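Local coordinates for protein GTP cyclohydrolase 1 type 2 homolog (Staphylococcus aureus subsp. aureus, PDB 3LNL) that is of unknown function but binds two zinc ions in a dinuclear centre and assembles into a toroid-shaped homohexamer of the NIF3 family, at residues L344-W347 / F348-K352; Y334-K337 / E338-T342; I310-H313 / D314-A318; N82-G85 / L86-R89. The protein carries 2 engineered substitutions. All blocks are in the same frame, centred on the assembly; numbering follows the deposited sequence. Where two conformers were deposited one is given.

Overall arrangement
All four contacts are local, each closing one or two turns at an end of a helix, so along the chain they run in series and none crosses another. Contact 4 (82-89) comes first, opening helix 83-93 beside helix 51-60. Contact 3 (310-318) follows far along the chain, where strand 304-307 passes into helix 312-321 and meets a second subunit. Contacts 2 and 1 then share helix 336-350: contact 2 (334-342) opens it next to the zinc ligands, and contact 1 (344-352) closes it against helix 7-17. Leu340 packs on Trp347 between these two, while contacts 1 and 3 lie about 43 Å apart, centre to centre.

Contact 1: residues L344-W347 / F348-K352; sequences LMNW and FNIEK
The C-terminal end of helix 336-350, closed by a Schellman motif, brings Leu344 and Phe348 together one turn apart on its buried side. Leu344 lays its branched end over one face of the Phe348 ring, a CH-pi contact with CG 3.9 Å from the ring centroid and only 16° off the ring normal. Its CD1 comes closest, 3.5 Å from Phe348 CE2. The leucine reaches the ring because its CG stands opposite the backbone N (chi1 -167°), while the phenylalanine turns CG away from its own carbonyl carbon. The same pair is joined through the backbone, Phe348 N donating to Leu344 O at 2.8 Å. The ladder continues with Asn349 N to Met345 O and a nearly straight bond (176°) from Ile350 N to Asn346 O at 3.0 Å. It lengthens at the last step, where Glu351 N lies 3.2 Å from Trp347 O. That carbonyl also accepts from a water, which donates in turn to Glu351 OE2; the glutamate chain, bent at chi2, brings its carboxylate back to this bridge. Helix 7-17 packs on the buried side, with Leu10 and Leu13 against Phe348 and Leu14 against both Leu344 and Trp347, whose indole also stacks on His17. Val357, in strand 357-359 of a NIF3 domain, touches Leu344 and Phe348. Lys352 leaves the helix with positive phi, its N bonding to Asn349 O at 2.9 Å; this residue and the backbone bonds back into the last turn make the Schellman motif that ends helix 336-350.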
loop_
_atom_site.group_PDB
_atom_site.type_symbol
_atom_site.label_atom_id
_atom_site.label_comp_id
_atom_site.label_asym_id
_atom_site.label_seq_id
_atom_site.Cartn_x
_atom_site.Cartn_y
_atom_site.Cartn_z
ATOM N N LEU B 344 -41.786 5.782 3.446
ATOM C CA LEU B 344 -42.193 5.341 2.111
ATOM C C LEU B 344 -43.687 5.540 1.859
ATOM O O LEU B 344 -44.091 5.924 0.750
ATOM C CB LEU B 344 -41.799 3.890 1.872
ATOM C CG LEU B 344 -41.898 3.408 0.416
ATOM C CD1 LEU B 344 -41.138 4.271 -0.621
ATOM C CD2 LEU B 344 -41.381 1.930 0.304
ATOM N N MET B 345 -44.499 5.280 2.875
ATOM C CA MET B 345 -45.936 5.540 2.790
ATOM C C MET B 345 -46.206 7.008 2.479
ATOM O O MET B 345 -47.086 7.331 1.680
ATOM C CB MET B 345 -46.623 5.164 4.096
ATOM C CG MET B 345 -46.675 3.684 4.319
ATOM S SD MET B 345 -47.820 3.189 5.606
ATOM C CE MET B 345 -47.436 4.338 6.966
ATOM N N ASN B 346 -45.439 7.880 3.113
ATOM C CA ASN B 346 -45.544 9.318 2.871
ATOM C C ASN B 346 -45.101 9.699 1.463
ATOM O O ASN B 346 -45.790 10.461 0.770
ATOM C CB ASN B 346 -44.691 10.107 3.875
ATOM C CG ASN B 346 -44.851 11.600 3.688
ATOM O OD1 ASN B 346 -45.988 12.088 3.526
ATOM N ND2 ASN B 346 -43.728 12.341 3.635
ATOM N N TRP B 347 -43.948 9.177 1.037
ATOM C CA TRP B 347 -43.473 9.452 -0.326
ATOM C C TRP B 347 -44.472 8.947 -1.376
ATOM O O TRP B 347 -44.724 9.623 -2.411
ATOM C CB TRP B 347 -42.098 8.828 -0.583
ATOM C CG TRP B 347 -41.066 9.271 0.359
ATOM C CD1 TRP B 347 -41.015 10.470 1.029
ATOM C CD2 TRP B 347 -39.895 8.534 0.760
ATOM N NE1 TRP B 347 -39.903 10.485 1.854
ATOM C CE2 TRP B 347 -39.195 9.330 1.691
ATOM C CE3 TRP B 347 -39.390 7.275 0.439
ATOM C CZ2 TRP B 347 -38.015 8.909 2.294
ATOM C CZ3 TRP B 347 -38.233 6.845 1.045
ATOM C CH2 TRP B 347 -37.545 7.674 1.965
ATOM N N PHE B 348 -45.061 7.776 -1.117
ATOM C CA PHE B 348 -46.051 7.226 -2.021
ATOM C C PHE B 348 -47.338 8.083 -2.037
ATOM O O PHE B 348 -47.955 8.211 -3.074
ATOM C CB PHE B 348 -46.444 5.799 -1.637
ATOM C CG PHE B 348 -45.466 4.702 -2.073
ATOM C CD1 PHE B 348 -45.707 3.376 -1.665
ATOM C CD2 PHE B 348 -44.344 4.964 -2.860
ATOM C CE1 PHE B 348 -44.839 2.336 -2.045
ATOM C CE2 PHE B 348 -43.461 3.934 -3.242
ATOM C CZ PHE B 348 -43.704 2.626 -2.818
ATOM N N ASN B 349 -47.744 8.603 -0.879
ATOM C CA ASN B 349 -48.913 9.466 -0.797
ATOM C C ASN B 349 -48.700 10.680 -1.704
ATOM O O ASN B 349 -49.485 10.936 -2.586
ATOM C CB ASN B 349 -49.183 9.930 0.628
ATOM C CG ASN B 349 -50.373 10.885 0.691
ATOM O OD1 ASN B 349 -51.485 10.472 0.397
ATOM N ND2 ASN B 349 -50.147 12.149 1.064
ATOM N N ILE B 350 -47.586 11.362 -1.524
ATOM C CA ILE B 350 -47.225 12.473 -2.388
ATOM C C ILE B 350 -47.346 12.114 -3.861
ATOM O O ILE B 350 -47.850 12.885 -4.622
ATOM C CB ILE B 350 -45.792 12.991 -2.129
ATOM C CG1 ILE B 350 -45.623 13.418 -0.694
ATOM C CG2 ILE B 350 -45.458 14.155 -3.093
ATOM C CD1 ILE B 350 -46.434 14.558 -0.241
ATOM N N GLU B 351 -46.904 10.946 -4.272
ATOM C CA GLU B 351 -46.891 10.635 -5.694
ATOM C C GLU B 351 -48.190 10.006 -6.143
ATOM O O GLU B 351 -48.292 9.579 -7.277
ATOM C CB GLU B 351 -45.769 9.632 -5.994
ATOM C CG GLU B 351 -44.401 10.074 -5.563
ATOM C CD GLU B 351 -43.810 11.106 -6.470
ATOM O OE1 GLU B 351 -43.633 10.793 -7.660
ATOM O OE2 GLU B 351 -43.511 12.221 -5.984
ATOM N N LYS B 352 -49.137 9.872 -5.222
ATOM C CA LYS B 352 -50.379 9.131 -5.431
ATOM C C LYS B 352 -50.167 7.680 -5.887
ATOM O O LYS B 352 -50.728 7.247 -6.892
ATOM C CB LYS B 352 -51.300 9.913 -6.394
ATOM C CG LYS B 352 -51.477 11.383 -5.981
ATOM C CD LYS B 352 -51.975 11.502 -4.526
ATOM C CE LYS B 352 -51.869 12.935 -3.929
ATOM N NZ LYS B 352 -53.201 13.624 -3.990
HETATM O O HOH W 1 -42.250 11.688 -3.001
#

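Contact 2: residues Y334-K337 / E338-T342; sequences YVMK and EGLKT
Three backbone hydrogen bonds join residues 334-337 to 338-342 in the first turns of helix 336-350. Gly339 N donates to Val335 O at 3.1 Å, with the donor in the carbonyl plane. Leu340 N approaches Met336 O more closely, 2.8 Å, yet from above the carbonyl plane, 45° out of it. Lys341 N completes the series on Lys337 O at 3.0 Å, and that carbonyl also bonds to the hydroxyl of Thr45, so two partners grip it.

A water extends the polar network to the start of the helix. It donates to Tyr334 O at 2.7 Å and accepts from Glu338 N at 3.0 Å, satisfying a backbone N-H in the opening turn. Lys337 NZ bonds to Ser360 O.

Apolar contact between side chains rests on Met336 and Leu340, which lie alongside each other and point the same way. The methionine CG sits between its backbone N and carbonyl carbon (chi1 58°), and further bends at chi2 and chi3 curl the chain until CE meets Leu340 CD2 at 3.9 Å. Leu340 also presses CB to 3.0 Å from Met336 O, a tight approach beside the bond made by its own N.

On the metal side, Met336 packs on His68, a ligand of one zinc ion; its side chain is about 7 Å from a bound zinc ion, beside the dinuclear centre that Glu333 helps to form. Helix 112-119 meets the turn through Met115, which touches Val335 and Met336, and Leu116, which touches Val335; from strand 357-359, Ala359 touches Lys337 and Glu338.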
loop_
_atom_site.group_PDB
_atom_site.type_symbol
_atom_site.label_atom_id
_atom_site.label_comp_id
_atom_site.label_asym_id
_atom_site.label_seq_id
_atom_site.Cartn_x
_atom_site.Cartn_y
_atom_site.Cartn_z
ATOM N N TYR B 334 -33.065 -1.957 14.144
ATOM C CA TYR B 334 -34.373 -2.485 13.683
ATOM C C TYR B 334 -35.457 -1.440 13.647
ATOM O O TYR B 334 -36.471 -1.644 12.990
ATOM C CB TYR B 334 -34.873 -3.670 14.555
ATOM C CG TYR B 334 -35.504 -3.188 15.838
ATOM C CD1 TYR B 334 -36.842 -2.889 15.870
ATOM C CD2 TYR B 334 -34.746 -2.979 17.010
ATOM C CE1 TYR B 334 -37.462 -2.393 17.017
ATOM C CE2 TYR B 334 -35.375 -2.517 18.209
ATOM C CZ TYR B 334 -36.726 -2.223 18.191
ATOM O OH TYR B 334 -37.379 -1.723 19.289
ATOM N N VAL B 335 -35.253 -0.303 14.323
ATOM C CA VAL B 335 -36.213 0.790 14.263
ATOM C C VAL B 335 -36.418 1.270 12.844
ATOM O O VAL B 335 -37.401 1.934 12.573
ATOM C CB VAL B 335 -35.816 2.045 15.179
ATOM C CG1 VAL B 335 -35.755 1.622 16.660
ATOM C CG2 VAL B 335 -34.485 2.671 14.727
ATOM N N MET B 336 -35.499 1.004 11.922
ATOM C CA MET B 336 -35.705 1.536 10.563
ATOM C C MET B 336 -36.804 0.797 9.783
ATOM O O MET B 336 -37.200 1.241 8.715
ATOM C CB MET B 336 -34.414 1.666 9.742
ATOM C CG MET B 336 -33.571 0.448 9.506
ATOM S SD MET B 336 -34.344 -0.998 8.725
ATOM C CE MET B 336 -34.691 -0.303 7.078
ATOM N N LYS B 337 -37.301 -0.336 10.278
ATOM C CA LYS B 337 -38.328 -1.044 9.527
ATOM C C LYS B 337 -39.605 -0.206 9.555
ATOM O O LYS B 337 -40.149 0.159 8.525
ATOM C CB LYS B 337 -38.579 -2.451 10.118
ATOM C CG LYS B 337 -37.357 -3.390 10.063
ATOM C CD LYS B 337 -37.645 -4.794 10.499
ATOM C CE LYS B 337 -38.125 -4.821 11.994
ATOM N NZ LYS B 337 -38.265 -6.232 12.367
ATOM N N GLU B 338 -40.099 0.098 10.750
ATOM C CA GLU B 338 -41.238 0.986 10.894
ATOM C C GLU B 338 -40.912 2.393 10.422
ATOM O O GLU B 338 -41.743 3.036 9.798
ATOM C CB GLU B 338 -41.743 1.066 12.346
ATOM C CG GLU B 338 -42.343 -0.258 12.887
ATOM C CD GLU B 338 -43.689 -0.657 12.278
ATOM O OE1 GLU B 338 -44.146 -1.774 12.618
ATOM O OE2 GLU B 338 -44.280 0.101 11.477
ATOM N N GLY B 339 -39.702 2.866 10.681
ATOM C CA GLY B 339 -39.366 4.215 10.249
ATOM C C GLY B 339 -39.380 4.354 8.731
ATOM O O GLY B 339 -39.860 5.351 8.189
ATOM N N LEU B 340 -38.810 3.387 8.038
ATOM C CA LEU B 340 -38.754 3.459 6.588
ATOM C C LEU B 340 -40.143 3.201 5.985
ATOM O O LEU B 340 -40.513 3.832 4.965
ATOM C CB LEU B 340 -37.742 2.477 6.008
ATOM C CG LEU B 340 -37.602 2.469 4.475
ATOM C CD1 LEU B 340 -37.088 3.910 3.948
ATOM C CD2 LEU B 340 -36.639 1.291 4.070
ATOM N N LYS B 341 -40.931 2.337 6.631
ATOM C CA LYS B 341 -42.312 2.138 6.220
ATOM C C LYS B 341 -43.063 3.461 6.251
ATOM O O LYS B 341 -43.762 3.794 5.302
ATOM C CB LYS B 341 -43.049 1.130 7.072
ATOM C CG LYS B 341 -44.608 1.172 6.825
ATOM C CD LYS B 341 -45.392 0.678 7.955
ATOM C CE LYS B 341 -46.886 0.731 7.660
ATOM N NZ LYS B 341 -47.630 -0.267 8.478
ATOM N N THR B 342 -42.916 4.213 7.341
ATOM C CA THR B 342 -43.598 5.502 7.464
ATOM C C THR B 342 -43.131 6.484 6.372
ATOM O O THR B 342 -43.934 7.088 5.655
ATOM C CB THR B 342 -43.397 6.098 8.878
ATOM O OG1 THR B 342 -43.987 5.203 9.800
ATOM C CG2 THR B 342 -44.041 7.570 9.007
HETATM O O HOH W 2 -39.061 -1.043 13.370
#

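Contact 3: residues I310-H313 / D314-A318; sequences IKHH and DALDA
Lys311, at the N-cap of helix 312-321, accepts through its carbonyl O from Ala315 N at 3.0 Å, with the donor nearly in line with the carbonyl bond. Leu316 N donates likewise to His312 O at 2.8 Å, whereas Asp317 N reaches His313 O at 3.0 Å tilted 31° from the carbonyl plane. The N-H of Lys311 is met by a water at 2.8 Å, which donates onward to Asp314 OD2 at 2.6 Å and so bridges the cap residue to the first turn. A second water lies in the plane of the His313 ring, 2.9 Å from ND1, and donates to Asp317 OD1 at 3.1 Å. That carboxylate oxygen also bonds to Tyr84 OH of the second subunit. With CG opposite the backbone N (chi1 178°), His312 places NE2 on Asp48 OD2 of the second subunit and stacks its ring on His330 there; its backbone N bonds to Asp309 OD1 of the same subunit. The His313 ring, with His312 CD2 over its centre, meets the ring of His69 of the second subunit and lies about 4 Å from a bound zinc ion. His312 and Asp317 OD1 therefore carry polar bonds across a subunit interface beside the metal centre.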
loop_
_atom_site.group_PDB
_atom_site.type_symbol
_atom_site.label_atom_id
_atom_site.label_comp_id
_atom_site.label_asym_id
_atom_site.label_seq_id
_atom_site.Cartn_x
_atom_site.Cartn_y
_atom_site.Cartn_z
ATOM N N ILE B 310 -20.165 -2.687 21.055
ATOM C CA ILE B 310 -18.998 -2.174 21.788
ATOM C C ILE B 310 -18.209 -3.352 22.374
ATOM O O ILE B 310 -18.788 -4.276 22.979
ATOM C CB ILE B 310 -19.379 -1.176 22.882
ATOM C CG1 ILE B 310 -20.290 -0.078 22.282
ATOM C CG2 ILE B 310 -18.105 -0.598 23.506
ATOM C CD1 ILE B 310 -20.721 1.039 23.227
ATOM N N LYS B 311 -16.914 -3.355 22.110
ATOM C CA LYS B 311 -16.002 -4.371 22.613
ATOM C C LYS B 311 -15.190 -3.907 23.831
ATOM O O LYS B 311 -15.018 -2.706 24.080
ATOM C CB LYS B 311 -15.060 -4.812 21.511
ATOM C CG LYS B 311 -15.869 -5.502 20.379
ATOM C CD LYS B 311 -15.032 -6.090 19.293
ATOM C CE LYS B 311 -13.949 -5.130 18.859
ATOM N NZ LYS B 311 -13.131 -5.753 17.749
ATOM N N HIS B 312 -14.741 -4.898 24.602
ATOM C CA HIS B 312 -14.017 -4.677 25.865
ATOM C C HIS B 312 -12.963 -3.601 25.828
ATOM O O HIS B 312 -13.013 -2.668 26.614
ATOM C CB HIS B 312 -13.365 -5.998 26.300
ATOM C CG HIS B 312 -12.560 -5.887 27.540
ATOM N ND1 HIS B 312 -13.130 -5.748 28.783
ATOM C CD2 HIS B 312 -11.209 -5.829 27.726
ATOM C CE1 HIS B 312 -12.166 -5.655 29.692
ATOM N NE2 HIS B 312 -10.988 -5.689 29.076
ATOM N N HIS B 313 -11.964 -3.753 24.950
ATOM C CA HIS B 313 -10.827 -2.855 24.982
ATOM C C HIS B 313 -11.232 -1.439 24.595
ATOM O O HIS B 313 -10.673 -0.478 25.115
ATOM C CB HIS B 313 -9.664 -3.363 24.122
ATOM C CG HIS B 313 -8.897 -4.460 24.783
ATOM N ND1 HIS B 313 -8.069 -4.237 25.862
ATOM C CD2 HIS B 313 -8.888 -5.796 24.559
ATOM C CE1 HIS B 313 -7.567 -5.396 26.262
ATOM N NE2 HIS B 313 -8.031 -6.354 25.471
ATOM N N ASP B 314 -12.206 -1.292 23.698
ATOM C CA ASP B 314 -12.675 0.055 23.388
ATOM C C ASP B 314 -13.458 0.706 24.538
ATOM O O ASP B 314 -13.332 1.921 24.761
ATOM C CB ASP B 314 -13.506 0.078 22.110
ATOM C CG ASP B 314 -12.662 -0.303 20.888
ATOM O OD1 ASP B 314 -11.492 0.152 20.738
ATOM O OD2 ASP B 314 -13.205 -1.092 20.139
ATOM N N ALA B 315 -14.249 -0.100 25.234
ATOM C CA ALA B 315 -14.939 0.346 26.440
ATOM C C ALA B 315 -13.923 0.719 27.537
ATOM O O ALA B 315 -14.105 1.711 28.249
ATOM C CB ALA B 315 -15.894 -0.734 26.959
ATOM N N LEU B 316 -12.913 -0.135 27.731
ATOM C CA LEU B 316 -11.829 0.156 28.690
ATOM C C LEU B 316 -11.149 1.515 28.415
ATOM O O LEU B 316 -10.959 2.318 29.302
ATOM C CB LEU B 316 -10.778 -0.964 28.676
ATOM C CG LEU B 316 -9.864 -1.024 29.912
ATOM C CD1 LEU B 316 -10.709 -1.419 31.133
ATOM C CD2 LEU B 316 -8.703 -2.011 29.694
ATOM N N ASP B 317 -10.748 1.728 27.165
ATOM C CA ASP B 317 -10.175 2.996 26.721
ATOM C C ASP B 317 -11.116 4.174 27.024
ATOM O O ASP B 317 -10.689 5.197 27.632
ATOM C CB ASP B 317 -9.872 2.962 25.212
ATOM C CG ASP B 317 -8.750 2.006 24.889
ATOM O OD1 ASP B 317 -8.133 1.491 25.827
ATOM O OD2 ASP B 317 -8.505 1.733 23.712
ATOM N N ALA B 318 -12.372 4.038 26.609
ATOM C CA ALA B 318 -13.381 5.080 26.862
ATOM C C ALA B 318 -13.499 5.416 28.364
ATOM O O ALA B 318 -13.440 6.589 28.747
ATOM C CB ALA B 318 -14.751 4.667 26.284
HETATM O O HOH W 3 -15.715 -1.588 20.284
HETATM O O HOH W 4 -7.439 -1.467 26.176
#

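Contact 4: residues N82-G85 / L86-R89; sequences NGYG and LIIR
Arg89 N donates to Gly85 O at 2.9 Å and 166°, the shortest backbone bond across this opening turn of helix 83-93. Tyr84 O receives two donors: Ile88 N at 3.1 Å, and Ile87 N in a weak bond bent to 125°. In the first turn Leu86 N is shared between Asn82 O at 3.2 Å and Gly83 O at 3.3 Å, both reached from above the carbonyl plane, so neither bond is well directed. Gly83 has positive phi, which favours glycine.

Around the bonds lie the side chains. Arg89 folds its aliphatic part over Gly85, with CG 3.0 Å from Gly85 O; a bend at chi3 (57°) then turns the guanidinium off, and NH1 bonds to Leu79 O of its own chain. Ile88 brings CG1 to 3.4 Å from Tyr84 O, on the same turn. Tyr84 and Ile87 run side by side in one direction, and Ile87 CD1 meets the ring at CD2, 4.1 Å away. The tyrosine hydroxyl is held by Asp317 of the second subunit, and Ile320 of that subunit packs on Tyr84.

Helix 51-60 packs alongside, Leu51 touching Leu86 and Val54 touching Ile87, while Leu71 in a loop contacts Tyr84, Ile87 and Ile88. Ile88 packs on Leu79 and Arg89 on Gly34, both of a third subunit. The turn opens helix 83-93 shortly after strand 79-80, in contact with a neighbouring helix of its own chain and two other subunits of the hexamer.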
loop_
_atom_site.group_PDB
_atom_site.type_symbol
_atom_site.label_atom_id
_atom_site.label_comp_id
_atom_site.label_asym_id
_atom_site.label_seq_id
_atom_site.Cartn_x
_atom_site.Cartn_y
_atom_site.Cartn_z
ATOM N N ASN B 82 -27.495 -23.436 0.476
ATOM C CA ASN B 82 -27.148 -23.356 1.877
ATOM C C ASN B 82 -26.673 -21.959 2.191
ATOM O O ASN B 82 -26.343 -21.154 1.300
ATOM C CB ASN B 82 -26.130 -24.421 2.293
ATOM C CG ASN B 82 -24.687 -24.110 1.917
ATOM O OD1 ASN B 82 -24.006 -23.262 2.543
ATOM N ND2 ASN B 82 -24.139 -24.934 1.018
ATOM N N GLY B 83 -26.758 -21.638 3.465
ATOM C CA GLY B 83 -26.301 -20.355 3.947
ATOM C C GLY B 83 -27.015 -19.210 3.286
ATOM O O GLY B 83 -28.227 -19.217 3.124
ATOM N N TYR B 84 -26.254 -18.213 2.925
ATOM C CA TYR B 84 -26.826 -17.028 2.290
ATOM C C TYR B 84 -27.270 -17.406 0.872
ATOM O O TYR B 84 -28.200 -16.834 0.334
ATOM C CB TYR B 84 -25.798 -15.882 2.253
ATOM C CG TYR B 84 -25.618 -15.213 3.573
ATOM C CD1 TYR B 84 -24.444 -15.382 4.319
ATOM C CD2 TYR B 84 -26.646 -14.481 4.121
ATOM C CE1 TYR B 84 -24.300 -14.793 5.561
ATOM C CE2 TYR B 84 -26.513 -13.886 5.365
ATOM C CZ TYR B 84 -25.327 -14.038 6.082
ATOM O OH TYR B 84 -25.173 -13.426 7.345
ATOM N N GLY B 85 -26.640 -18.412 0.288
ATOM C CA GLY B 85 -27.081 -18.924 -0.988
ATOM C C GLY B 85 -28.536 -19.337 -1.055
ATOM O O GLY B 85 -29.237 -19.050 -2.039
ATOM N N LEU B 86 -29.016 -19.947 0.014
ATOM C CA LEU B 86 -30.399 -20.397 0.091
ATOM C C LEU B 86 -31.360 -19.207 0.052
ATOM O O LEU B 86 -32.375 -19.263 -0.602
ATOM C CB LEU B 86 -30.580 -21.205 1.384
ATOM C CG LEU B 86 -31.808 -22.087 1.505
ATOM C CD1 LEU B 86 -31.715 -23.247 0.530
ATOM C CD2 LEU B 86 -31.946 -22.613 2.958
ATOM N N ILE B 87 -30.989 -18.098 0.666
ATOM C CA ILE B 87 -31.830 -16.919 0.724
ATOM C C ILE B 87 -31.855 -16.242 -0.683
ATOM O O ILE B 87 -32.924 -15.899 -1.228
ATOM C CB ILE B 87 -31.321 -15.883 1.766
ATOM C CG1 ILE B 87 -31.333 -16.467 3.194
ATOM C CG2 ILE B 87 -32.171 -14.633 1.759
ATOM C CD1 ILE B 87 -30.624 -15.600 4.196
ATOM N N ILE B 88 -30.682 -16.131 -1.303
ATOM C CA ILE B 88 -30.569 -15.423 -2.562
ATOM C C ILE B 88 -31.330 -16.217 -3.631
ATOM O O ILE B 88 -32.058 -15.647 -4.463
ATOM C CB ILE B 88 -29.082 -15.244 -2.934
ATOM C CG1 ILE B 88 -28.374 -14.286 -1.964
ATOM C CG2 ILE B 88 -28.940 -14.779 -4.404
ATOM C CD1 ILE B 88 -26.778 -14.401 -2.046
ATOM N N ARG B 89 -31.124 -17.541 -3.639
ATOM C CA ARG B 89 -31.840 -18.438 -4.559
ATOM C C ARG B 89 -33.365 -18.374 -4.365
ATOM O O ARG B 89 -34.109 -18.384 -5.328
ATOM C CB ARG B 89 -31.360 -19.897 -4.434
ATOM C CG ARG B 89 -29.866 -20.101 -4.819
ATOM C CD ARG B 89 -29.300 -21.428 -4.362
ATOM N NE ARG B 89 -30.090 -22.529 -4.898
ATOM C CZ ARG B 89 -29.998 -23.019 -6.129
ATOM N NH1 ARG B 89 -29.050 -22.618 -7.007
ATOM N NH2 ARG B 89 -30.805 -23.981 -6.479
#